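Local coordinates for protein Rio2 kinase (Chaetomium thermophilum, PDB 4GYI) that probably acts as an atypical serine/threonine kinase of the RIO family, binding ADP and magnesium, with an ATPase-dependent role in maturing the pre-40S ribosomal subunit, at residues A[15-26]-A[37-45]; A[28-36]-A[67-76]. All coordinates share one frame; numbering follows the deposited sequence.

Interaction 1 (A[15-26]-A[37-45]); sequences EDWRVLTAVEMG and LIEKIARLR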
loop_
_atom_site.group_PDB
_atom_site.type_symbol
_atom_site.label_atom_id
_atom_site.label_comp_id
_atom_site.label_asym_id
_atom_site.label_seq_id
_atom_site.Cartn_x
_atom_site.Cartn_y
_atom_site.Cartn_z
ATOM N N GLU A 15 16.684 -15.291 19.056
ATOM C CA GLU A 15 17.590 -15.557 17.942
ATOM C C GLU A 15 16.930 -16.249 16.736
ATOM O O GLU A 15 17.588 -16.510 15.737
ATOM C CB GLU A 15 18.885 -16.256 18.382
ATOM C CG GLU A 15 20.071 -15.281 18.521
ATOM C CD GLU A 15 21.354 -15.773 17.847
ATOM O OE1 GLU A 15 22.342 -15.001 17.799
ATOM O OE2 GLU A 15 21.382 -16.928 17.366
ATOM N N ASP A 16 15.637 -16.537 16.807
ATOM C CA ASP A 16 14.938 -16.896 15.574
ATOM C C ASP A 16 14.745 -15.622 14.775
ATOM O O ASP A 16 14.933 -15.594 13.553
ATOM C CB ASP A 16 13.598 -17.561 15.844
ATOM C CG ASP A 16 13.745 -18.990 16.302
ATOM O OD1 ASP A 16 14.815 -19.577 16.052
ATOM O OD2 ASP A 16 12.795 -19.521 16.913
ATOM N N TRP A 17 14.386 -14.559 15.484
ATOM C CA TRP A 17 14.267 -13.241 14.878
ATOM C C TRP A 17 15.595 -12.713 14.330
ATOM O O TRP A 17 15.652 -12.168 13.229
ATOM C CB TRP A 17 13.640 -12.264 15.868
ATOM C CG TRP A 17 12.185 -12.553 16.073
ATOM C CD1 TRP A 17 11.601 -13.094 17.176
ATOM C CD2 TRP A 17 11.141 -12.375 15.109
ATOM N NE1 TRP A 17 10.248 -13.232 16.974
ATOM C CE2 TRP A 17 9.940 -12.792 15.714
ATOM C CE3 TRP A 17 11.103 -11.880 13.798
ATOM C CZ2 TRP A 17 8.710 -12.731 15.051
ATOM C CZ3 TRP A 17 9.882 -11.817 13.142
ATOM C CH2 TRP A 17 8.705 -12.238 13.768
ATOM N N ARG A 18 16.661 -12.901 15.094
ATOM C CA ARG A 18 17.983 -12.422 14.718
ATOM C C ARG A 18 18.496 -13.084 13.432
ATOM O O ARG A 18 19.105 -12.433 12.589
ATOM C CB ARG A 18 18.953 -12.667 15.876
ATOM C CG ARG A 18 20.266 -11.932 15.747
ATOM C CD ARG A 18 21.166 -12.150 16.972
ATOM N NE ARG A 18 22.319 -11.257 16.926
ATOM C CZ ARG A 18 22.323 -10.028 17.433
ATOM N NH1 ARG A 18 21.239 -9.565 18.044
ATOM N NH2 ARG A 18 23.409 -9.268 17.341
ATOM N N VAL A 19 18.245 -14.382 13.296
ATOM C CA VAL A 19 18.623 -15.129 12.101
ATOM C C VAL A 19 17.743 -14.743 10.903
ATOM O O VAL A 19 18.244 -14.545 9.791
ATOM C CB VAL A 19 18.562 -16.654 12.363
ATOM C CG1 VAL A 19 18.794 -17.440 11.086
ATOM C CG2 VAL A 19 19.597 -17.041 13.398
ATOM N N LEU A 20 16.435 -14.630 11.134
ATOM C CA LEU A 20 15.528 -14.139 10.113
ATOM C C LEU A 20 15.996 -12.769 9.621
ATOM O O LEU A 20 16.099 -12.535 8.419
ATOM C CB LEU A 20 14.086 -14.066 10.637
ATOM C CG LEU A 20 13.024 -13.804 9.570
ATOM C CD1 LEU A 20 13.131 -14.865 8.475
ATOM C CD2 LEU A 20 11.576 -13.755 10.165
ATOM N N THR A 21 16.295 -11.874 10.554
ATOM C CA THR A 21 16.772 -10.536 10.206
ATOM C C THR A 21 18.092 -10.591 9.437
ATOM O O THR A 21 18.316 -9.819 8.502
ATOM C CB THR A 21 16.970 -9.686 11.473
ATOM O OG1 THR A 21 15.724 -9.580 12.179
ATOM C CG2 THR A 21 17.480 -8.291 11.117
ATOM N N ALA A 22 18.954 -11.522 9.834
ATOM C CA ALA A 22 20.239 -11.728 9.172
ATOM C C ALA A 22 20.082 -12.181 7.727
ATOM O O ALA A 22 20.876 -11.809 6.863
ATOM C CB ALA A 22 21.095 -12.742 9.956
ATOM N N VAL A 23 19.078 -13.008 7.463
ATOM C CA VAL A 23 18.821 -13.431 6.087
ATOM C C VAL A 23 18.348 -12.228 5.274
ATOM O O VAL A 23 18.761 -12.022 4.127
ATOM C CB VAL A 23 17.777 -14.551 6.022
ATOM C CG1 VAL A 23 17.405 -14.838 4.576
ATOM C CG2 VAL A 23 18.308 -15.801 6.712
ATOM N N GLU A 24 17.501 -11.412 5.892
ATOM C CA GLU A 24 17.057 -10.199 5.240
ATOM C C GLU A 24 18.241 -9.300 4.865
ATOM O O GLU A 24 18.328 -8.826 3.740
ATOM C CB GLU A 24 16.062 -9.432 6.113
ATOM C CG GLU A 24 15.538 -8.177 5.421
ATOM C CD GLU A 24 14.767 -7.261 6.349
ATOM O OE1 GLU A 24 15.052 -7.254 7.562
ATOM O OE2 GLU A 24 13.876 -6.544 5.859
ATOM N N MET A 25 19.147 -9.064 5.806
ATOM C CA MET A 25 20.255 -8.142 5.551
ATOM C C MET A 25 21.218 -8.674 4.510
ATOM O O MET A 25 21.746 -7.918 3.706
ATOM C CB MET A 25 21.014 -7.832 6.828
ATOM C CG MET A 25 20.346 -6.809 7.705
ATOM S SD MET A 25 21.057 -6.857 9.359
ATOM C CE MET A 25 20.122 -5.555 10.165
ATOM N N GLY A 26 21.440 -9.982 4.535
ATOM C CA GLY A 26 22.343 -10.628 3.603
ATOM C C GLY A 26 21.791 -10.758 2.199
ATOM O O GLY A 26 22.537 -11.028 1.264
ATOM N N LEU A 37 27.253 -17.103 5.542
ATOM C CA LEU A 37 27.003 -15.665 5.598
ATOM C C LEU A 37 25.843 -15.316 6.552
ATOM O O LEU A 37 25.823 -14.233 7.141
ATOM C CB LEU A 37 26.751 -15.099 4.202
ATOM C CG LEU A 37 26.362 -13.619 4.145
ATOM C CD1 LEU A 37 27.425 -12.757 4.803
ATOM C CD2 LEU A 37 26.121 -13.180 2.707
ATOM N N ILE A 38 24.879 -16.222 6.702
ATOM C CA ILE A 38 23.822 -16.026 7.693
ATOM C C ILE A 38 24.495 -16.024 9.053
ATOM O O ILE A 38 24.245 -15.150 9.886
ATOM C CB ILE A 38 22.808 -17.188 7.724
ATOM C CG1 ILE A 38 22.488 -17.697 6.317
ATOM C CG2 ILE A 38 21.555 -16.797 8.526
ATOM C CD1 ILE A 38 21.486 -16.898 5.577
ATOM N N GLU A 39 25.359 -17.019 9.258
ATOM C CA GLU A 39 26.072 -17.189 10.524
ATOM C C GLU A 39 26.843 -15.929 10.889
ATOM O O GLU A 39 26.746 -15.444 12.014
ATOM C CB GLU A 39 27.023 -18.391 10.468
ATOM C CG GLU A 39 26.344 -19.747 10.308
ATOM C CD GLU A 39 27.342 -20.902 10.228
ATOM O OE1 GLU A 39 27.258 -21.699 9.268
ATOM O OE2 GLU A 39 28.207 -21.017 11.124
ATOM N N LYS A 40 27.588 -15.388 9.931
ATOM C CA LYS A 40 28.399 -14.207 10.192
ATOM C C LYS A 40 27.538 -12.998 10.547
ATOM O O LYS A 40 27.750 -12.359 11.569
ATOM C CB LYS A 40 29.302 -13.886 8.996
ATOM C CG LYS A 40 29.813 -12.453 8.989
ATOM C CD LYS A 40 31.099 -12.316 8.188
ATOM C CE LYS A 40 31.471 -10.851 8.007
ATOM N NZ LYS A 40 31.216 -10.064 9.247
ATOM N N ILE A 41 26.557 -12.692 9.704
ATOM C CA ILE A 41 25.655 -11.574 9.959
ATOM C C ILE A 41 24.902 -11.759 11.278
ATOM O O ILE A 41 24.757 -10.811 12.052
ATOM C CB ILE A 41 24.647 -11.395 8.806
ATOM C CG1 ILE A 41 25.384 -11.112 7.500
ATOM C CG2 ILE A 41 23.665 -10.269 9.114
ATOM C CD1 ILE A 41 24.473 -11.075 6.308
ATOM N N ALA A 42 24.448 -12.985 11.543
ATOM C CA ALA A 42 23.686 -13.276 12.767
ATOM C C ALA A 42 24.502 -13.246 14.062
ATOM O O ALA A 42 23.929 -13.350 15.158
ATOM C CB ALA A 42 22.964 -14.617 12.647
ATOM N N ARG A 43 25.824 -13.121 13.941
ATOM C CA ARG A 43 26.702 -13.175 15.113
ATOM C C ARG A 43 26.325 -12.133 16.172
ATOM O O ARG A 43 26.444 -10.924 15.957
ATOM C CB ARG A 43 28.186 -13.094 14.715
ATOM C CG ARG A 43 28.905 -14.446 14.805
ATOM C CD ARG A 43 30.146 -14.540 13.912
ATOM N NE ARG A 43 31.083 -13.446 14.139
ATOM C CZ ARG A 43 31.915 -12.973 13.215
ATOM N NH1 ARG A 43 31.923 -13.495 11.992
ATOM N NH2 ARG A 43 32.740 -11.975 13.507
ATOM N N LEU A 44 25.842 -12.637 17.305
ATOM C CA LEU A 44 25.357 -11.817 18.409
ATOM C C LEU A 44 26.479 -10.958 18.990
ATOM O O LEU A 44 26.474 -9.733 18.839
ATOM C CB LEU A 44 24.742 -12.719 19.486
ATOM C CG LEU A 44 24.370 -12.159 20.863
ATOM C CD1 LEU A 44 23.210 -11.200 20.771
ATOM C CD2 LEU A 44 24.056 -13.290 21.842
ATOM N N ARG A 45 27.437 -11.616 19.643
ATOM C CA ARG A 45 28.588 -10.950 20.257
ATOM C C ARG A 45 29.927 -10.939 19.465
ATOM O O ARG A 45 30.605 -9.909 19.456
ATOM C CB ARG A 45 28.808 -11.472 21.685
ATOM C CG ARG A 45 29.957 -10.811 22.439
ATOM C CD ARG A 45 29.742 -9.322 22.660
ATOM N NE ARG A 45 30.816 -8.729 23.456
ATOM C CZ ARG A 45 31.993 -8.353 22.965
ATOM N NH1 ARG A 45 32.261 -8.514 21.675
ATOM N NH2 ARG A 45 32.910 -7.821 23.764
#

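Interaction 2 (A[28-36]-A[67-76]); sequences KNHEIVPTP and MKEAKYDGYR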
loop_
_atom_site.group_PDB
_atom_site.type_symbol
_atom_site.label_atom_id
_atom_site.label_comp_id
_atom_site.label_asym_id
_atom_site.label_seq_id
_atom_site.Cartn_x
_atom_site.Cartn_y
_atom_site.Cartn_z
ATOM N N LYS A 28 20.440 -8.304 0.724
ATOM C CA LYS A 28 20.592 -6.957 0.185
ATOM C C LYS A 28 21.258 -6.962 -1.199
ATOM O O LYS A 28 20.793 -6.290 -2.116
ATOM C CB LYS A 28 21.401 -6.107 1.172
ATOM C CG LYS A 28 22.125 -4.907 0.571
ATOM C CD LYS A 28 23.592 -4.847 1.020
ATOM C CE LYS A 28 23.750 -5.141 2.511
ATOM N NZ LYS A 28 22.902 -4.262 3.366
ATOM N N ASN A 29 22.342 -7.724 -1.346
ATOM C CA ASN A 29 23.028 -7.829 -2.633
ATOM C C ASN A 29 22.490 -8.979 -3.480
ATOM O O ASN A 29 21.901 -8.753 -4.536
ATOM C CB ASN A 29 24.543 -7.950 -2.446
ATOM N N HIS A 30 22.675 -10.210 -3.013
ATOM C CA HIS A 30 22.231 -11.380 -3.770
ATOM C C HIS A 30 21.006 -12.046 -3.153
ATOM O O HIS A 30 20.761 -11.924 -1.956
ATOM C CB HIS A 30 23.374 -12.390 -3.926
ATOM C CG HIS A 30 24.418 -11.968 -4.916
ATOM N ND1 HIS A 30 24.515 -10.678 -5.396
ATOM C CD2 HIS A 30 25.404 -12.669 -5.526
ATOM C CE1 HIS A 30 25.520 -10.600 -6.250
ATOM N NE2 HIS A 30 26.075 -11.794 -6.349
ATOM N N GLU A 31 20.250 -12.766 -3.975
ATOM C CA GLU A 31 19.000 -13.390 -3.537
ATOM C C GLU A 31 19.179 -14.624 -2.641
ATOM O O GLU A 31 18.406 -14.842 -1.703
ATOM C CB GLU A 31 18.144 -13.750 -4.752
ATOM C CG GLU A 31 16.928 -14.595 -4.419
ATOM C CD GLU A 31 15.654 -14.008 -4.980
ATOM O OE1 GLU A 31 15.704 -12.859 -5.468
ATOM O OE2 GLU A 31 14.611 -14.695 -4.932
ATOM N N ILE A 32 20.178 -15.445 -2.948
ATOM C CA ILE A 32 20.504 -16.582 -2.106
ATOM C C ILE A 32 21.581 -16.137 -1.146
ATOM O O ILE A 32 22.582 -15.548 -1.559
ATOM C CB ILE A 32 21.018 -17.782 -2.916
ATOM C CG1 ILE A 32 19.939 -18.284 -3.875
ATOM C CG2 ILE A 32 21.468 -18.913 -1.989
ATOM C CD1 ILE A 32 20.474 -19.224 -4.946
ATOM N N VAL A 33 21.367 -16.398 0.138
ATOM C CA VAL A 33 22.344 -16.041 1.144
ATOM C C VAL A 33 22.969 -17.311 1.683
ATOM O O VAL A 33 22.291 -18.089 2.357
ATOM C CB VAL A 33 21.710 -15.268 2.303
ATOM C CG1 VAL A 33 22.799 -14.734 3.214
ATOM C CG2 VAL A 33 20.887 -14.133 1.777
ATOM N N PRO A 34 24.258 -17.538 1.365
ATOM C CA PRO A 34 24.945 -18.756 1.819
ATOM C C PRO A 34 24.892 -18.930 3.333
ATOM O O PRO A 34 24.977 -17.954 4.080
ATOM C CB PRO A 34 26.391 -18.568 1.336
ATOM C CG PRO A 34 26.468 -17.177 0.769
ATOM C CD PRO A 34 25.077 -16.755 0.426
ATOM N N THR A 35 24.726 -20.178 3.759
ATOM C CA THR A 35 24.684 -20.538 5.171
ATOM C C THR A 35 25.756 -19.862 6.047
ATOM O O THR A 35 25.426 -19.319 7.104
ATOM C CB THR A 35 24.721 -22.077 5.357
ATOM O OG1 THR A 35 23.676 -22.683 4.583
ATOM C CG2 THR A 35 24.554 -22.442 6.821
ATOM N N PRO A 36 27.036 -19.880 5.619
ATOM C CA PRO A 36 28.029 -19.231 6.489
ATOM C C PRO A 36 27.928 -17.701 6.519
ATOM O O PRO A 36 28.469 -17.073 7.430
ATOM C CB PRO A 36 29.372 -19.669 5.883
ATOM C CG PRO A 36 29.051 -20.894 5.090
ATOM C CD PRO A 36 27.686 -20.631 4.534
ATOM N N MET A 67 17.933 -22.912 -0.940
ATOM C CA MET A 67 18.240 -22.884 -2.367
ATOM C C MET A 67 19.612 -23.508 -2.638
ATOM O O MET A 67 20.635 -23.012 -2.156
ATOM C CB MET A 67 18.225 -21.447 -2.894
ATOM C CG MET A 67 16.921 -20.701 -2.692
ATOM S SD MET A 67 15.879 -20.691 -4.157
ATOM C CE MET A 67 14.898 -22.170 -3.888
ATOM N N LYS A 68 19.631 -24.597 -3.402
ATOM C CA LYS A 68 20.887 -25.173 -3.868
ATOM C C LYS A 68 21.120 -24.738 -5.302
ATOM O O LYS A 68 20.242 -24.884 -6.156
ATOM C CB LYS A 68 20.875 -26.701 -3.774
ATOM N N GLU A 69 22.299 -24.179 -5.554
ATOM C CA GLU A 69 22.680 -23.735 -6.889
ATOM C C GLU A 69 24.116 -24.175 -7.162
ATOM O O GLU A 69 24.768 -24.750 -6.286
ATOM C CB GLU A 69 22.542 -22.212 -7.006
ATOM C CG GLU A 69 22.163 -21.700 -8.394
ATOM C CD GLU A 69 23.369 -21.463 -9.289
ATOM O OE1 GLU A 69 24.475 -21.234 -8.751
ATOM O OE2 GLU A 69 23.218 -21.524 -10.528
ATOM N N ALA A 70 24.591 -23.909 -8.376
ATOM C CA ALA A 70 25.932 -24.279 -8.816
ATOM C C ALA A 70 27.006 -24.022 -7.758
ATOM O O ALA A 70 27.780 -24.921 -7.416
ATOM C CB ALA A 70 26.276 -23.557 -10.119
ATOM N N LYS A 71 27.045 -22.800 -7.234
ATOM C CA LYS A 71 28.019 -22.458 -6.206
ATOM C C LYS A 71 27.307 -21.932 -4.963
ATOM O O LYS A 71 27.782 -22.093 -3.839
ATOM C CB LYS A 71 29.030 -21.415 -6.719
ATOM C CG LYS A 71 29.674 -21.704 -8.098
ATOM C CD LYS A 71 28.992 -20.890 -9.203
ATOM C CE LYS A 71 29.775 -20.905 -10.507
ATOM N NZ LYS A 71 31.096 -20.223 -10.378
ATOM N N TYR A 72 26.152 -21.314 -5.178
ATOM C CA TYR A 72 25.434 -20.635 -4.107
ATOM C C TYR A 72 24.441 -21.575 -3.435
ATOM O O TYR A 72 23.366 -21.849 -3.962
ATOM C CB TYR A 72 24.754 -19.365 -4.641
ATOM C CG TYR A 72 25.721 -18.461 -5.387
ATOM C CD1 TYR A 72 26.046 -18.707 -6.718
ATOM C CD2 TYR A 72 26.326 -17.379 -4.757
ATOM C CE1 TYR A 72 26.941 -17.900 -7.405
ATOM C CE2 TYR A 72 27.221 -16.561 -5.437
ATOM C CZ TYR A 72 27.526 -16.828 -6.763
ATOM O OH TYR A 72 28.415 -16.028 -7.452
ATOM N N ASP A 73 24.832 -22.083 -2.273
ATOM C CA ASP A 73 24.007 -22.997 -1.497
ATOM C C ASP A 73 23.668 -22.337 -0.164
ATOM O O ASP A 73 24.515 -22.232 0.727
ATOM C CB ASP A 73 24.749 -24.319 -1.272
ATOM C CG ASP A 73 23.831 -25.443 -0.829
ATOM O OD1 ASP A 73 22.618 -25.383 -1.124
ATOM O OD2 ASP A 73 24.327 -26.397 -0.194
ATOM N N GLY A 74 22.426 -21.882 -0.037
ATOM C CA GLY A 74 22.002 -21.169 1.150
ATOM C C GLY A 74 20.499 -21.066 1.252
ATOM O O GLY A 74 19.769 -21.971 0.859
ATOM N N TYR A 75 20.025 -19.952 1.784
ATOM C CA TYR A 75 18.591 -19.753 1.953
ATOM C C TYR A 75 18.162 -18.386 1.430
ATOM O O TYR A 75 18.951 -17.440 1.379
ATOM C CB TYR A 75 18.206 -19.883 3.430
ATOM C CG TYR A 75 18.494 -21.244 4.021
ATOM C CD1 TYR A 75 17.484 -22.186 4.159
ATOM C CD2 TYR A 75 19.774 -21.584 4.443
ATOM C CE1 TYR A 75 17.738 -23.424 4.698
ATOM C CE2 TYR A 75 20.035 -22.822 4.982
ATOM C CZ TYR A 75 19.014 -23.737 5.108
ATOM O OH TYR A 75 19.271 -24.970 5.647
ATOM N N ARG A 76 16.904 -18.282 1.035
ATOM C CA ARG A 76 16.346 -16.980 0.726
ATOM C C ARG A 76 15.188 -16.694 1.651
ATOM O O ARG A 76 14.544 -17.607 2.170
ATOM C CB ARG A 76 15.862 -16.911 -0.722
ATOM C CG ARG A 76 14.731 -17.860 -1.028
ATOM C CD ARG A 76 14.206 -17.668 -2.443
ATOM N NE ARG A 76 13.114 -18.593 -2.730
ATOM C CZ ARG A 76 11.850 -18.373 -2.392
ATOM N NH1 ARG A 76 11.520 -17.256 -1.757
ATOM N NH2 ARG A 76 10.923 -19.270 -2.677
#

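Interaction 1 (A[15-26]-A[37-45])
A22 meets both I41 and A42: its CB lies 3.7 Å from I41 CG2 and 3.8 Å from A42 CB, and with alanine on both sides of the closest CA pair, A22 and A42, the axes of segments 15-26 and 37-42 approach to 8.5 Å. They cross at 113°. One turn apart on the first helix, V19 and V23 both lean on I38: V23 CG2 rests 3.5 Å from I38 CD1, while V19 CG1 meets I38 CG2 with the two side chains at about a right angle. Toward the end of helix 14-26, I41 CD1 sits 3.5 Å from G26 CA, where a CB would clash. This helix pair belongs to the winged-helix (helix-turn-helix clan) domain at the N terminus of Rio2. At the other end R18, extended with CG anti to the backbone N (chi1 -166°), reaches the C-terminal turn of helix 35-42. Its NE donates to A42 O at 3.2 Å and 141°, the acceptor in the guanidinium plane but the donor above the carbonyl plane of A42. L44 CD1 covers one guanidinium face, 3.6 Å from R18 CZ. A leucine in place of R18 would probably leave A42 O without this donor and L44 without the flat group it packs on. Farther out, E15 OE1 makes a long salt bridge to R18 NE and could at most bias its position; D16 hydrogen-bonds S54 on helix 51-60, and W17 stacks on H88 of helix 79-92.

Interaction 2 (A[28-36]-A[67-76])
V33 and Y75 pair as an antiparallel hydrogen-bonded couple: V33 N reaches Y75 O at 2.9 Å, nearly straight at 165°, and Y75 N returns to V33 O at 3.0 Å. At the next pair, P34 with G74, the CA atoms approach to 3.9 Å; a CB on G74 would clash with V33 O. This short strand extends the two-stranded hairpin 64-68/75-77, the wing of the winged-helix domain. I32 fills the angle between the hairpin arms: with CG2 anti to the backbone N (chi1 -63°), that methyl faces G74 N and Y72 CB, and the side chain crosses that of M67 at about a right angle, with I32 CG1 3.7 Å from M67 CB. T35 OG1 approaches the edge of the Y75 ring, 3.7 Å from CE2. R76 CG sits between its backbone N and carbonyl carbon (chi1 64°), and the chain runs extended beyond it alongside E31. R76 CB is 3.4 Å from E31 O, yet the charged groups do not touch; E31 OE1 accepts from S148 OG and G150 N. Two backbone bonds therefore set the register, I32 supplies the apolar filling, and any attraction between E31 and R76 is likely to be diffuse rather than a directed bond.

From the N terminus, helix 14-26 comes first, and the chain then passes through 28-36, whose short strand 33-34 leads straight into helix 35-42. Interaction 1 closes this first loop by bringing 37-45 back onto 15-26. The chain next runs through helix 51-60 into the hairpin, where interaction 2 closes a longer loop between 28-36 and 67-76. The segments alternate, so the two loops cross instead of nesting. They also touch: V33 CG1 lies 3.5 Å from I38 CD1, and V33 CG2 is 3.5 Å from G26 C. Helix 35-42 enters both contacts, and V33, two residues before it, touches helix 14-26 and pairs with the wing, all within the N-terminal domain, away from the nucleotide site.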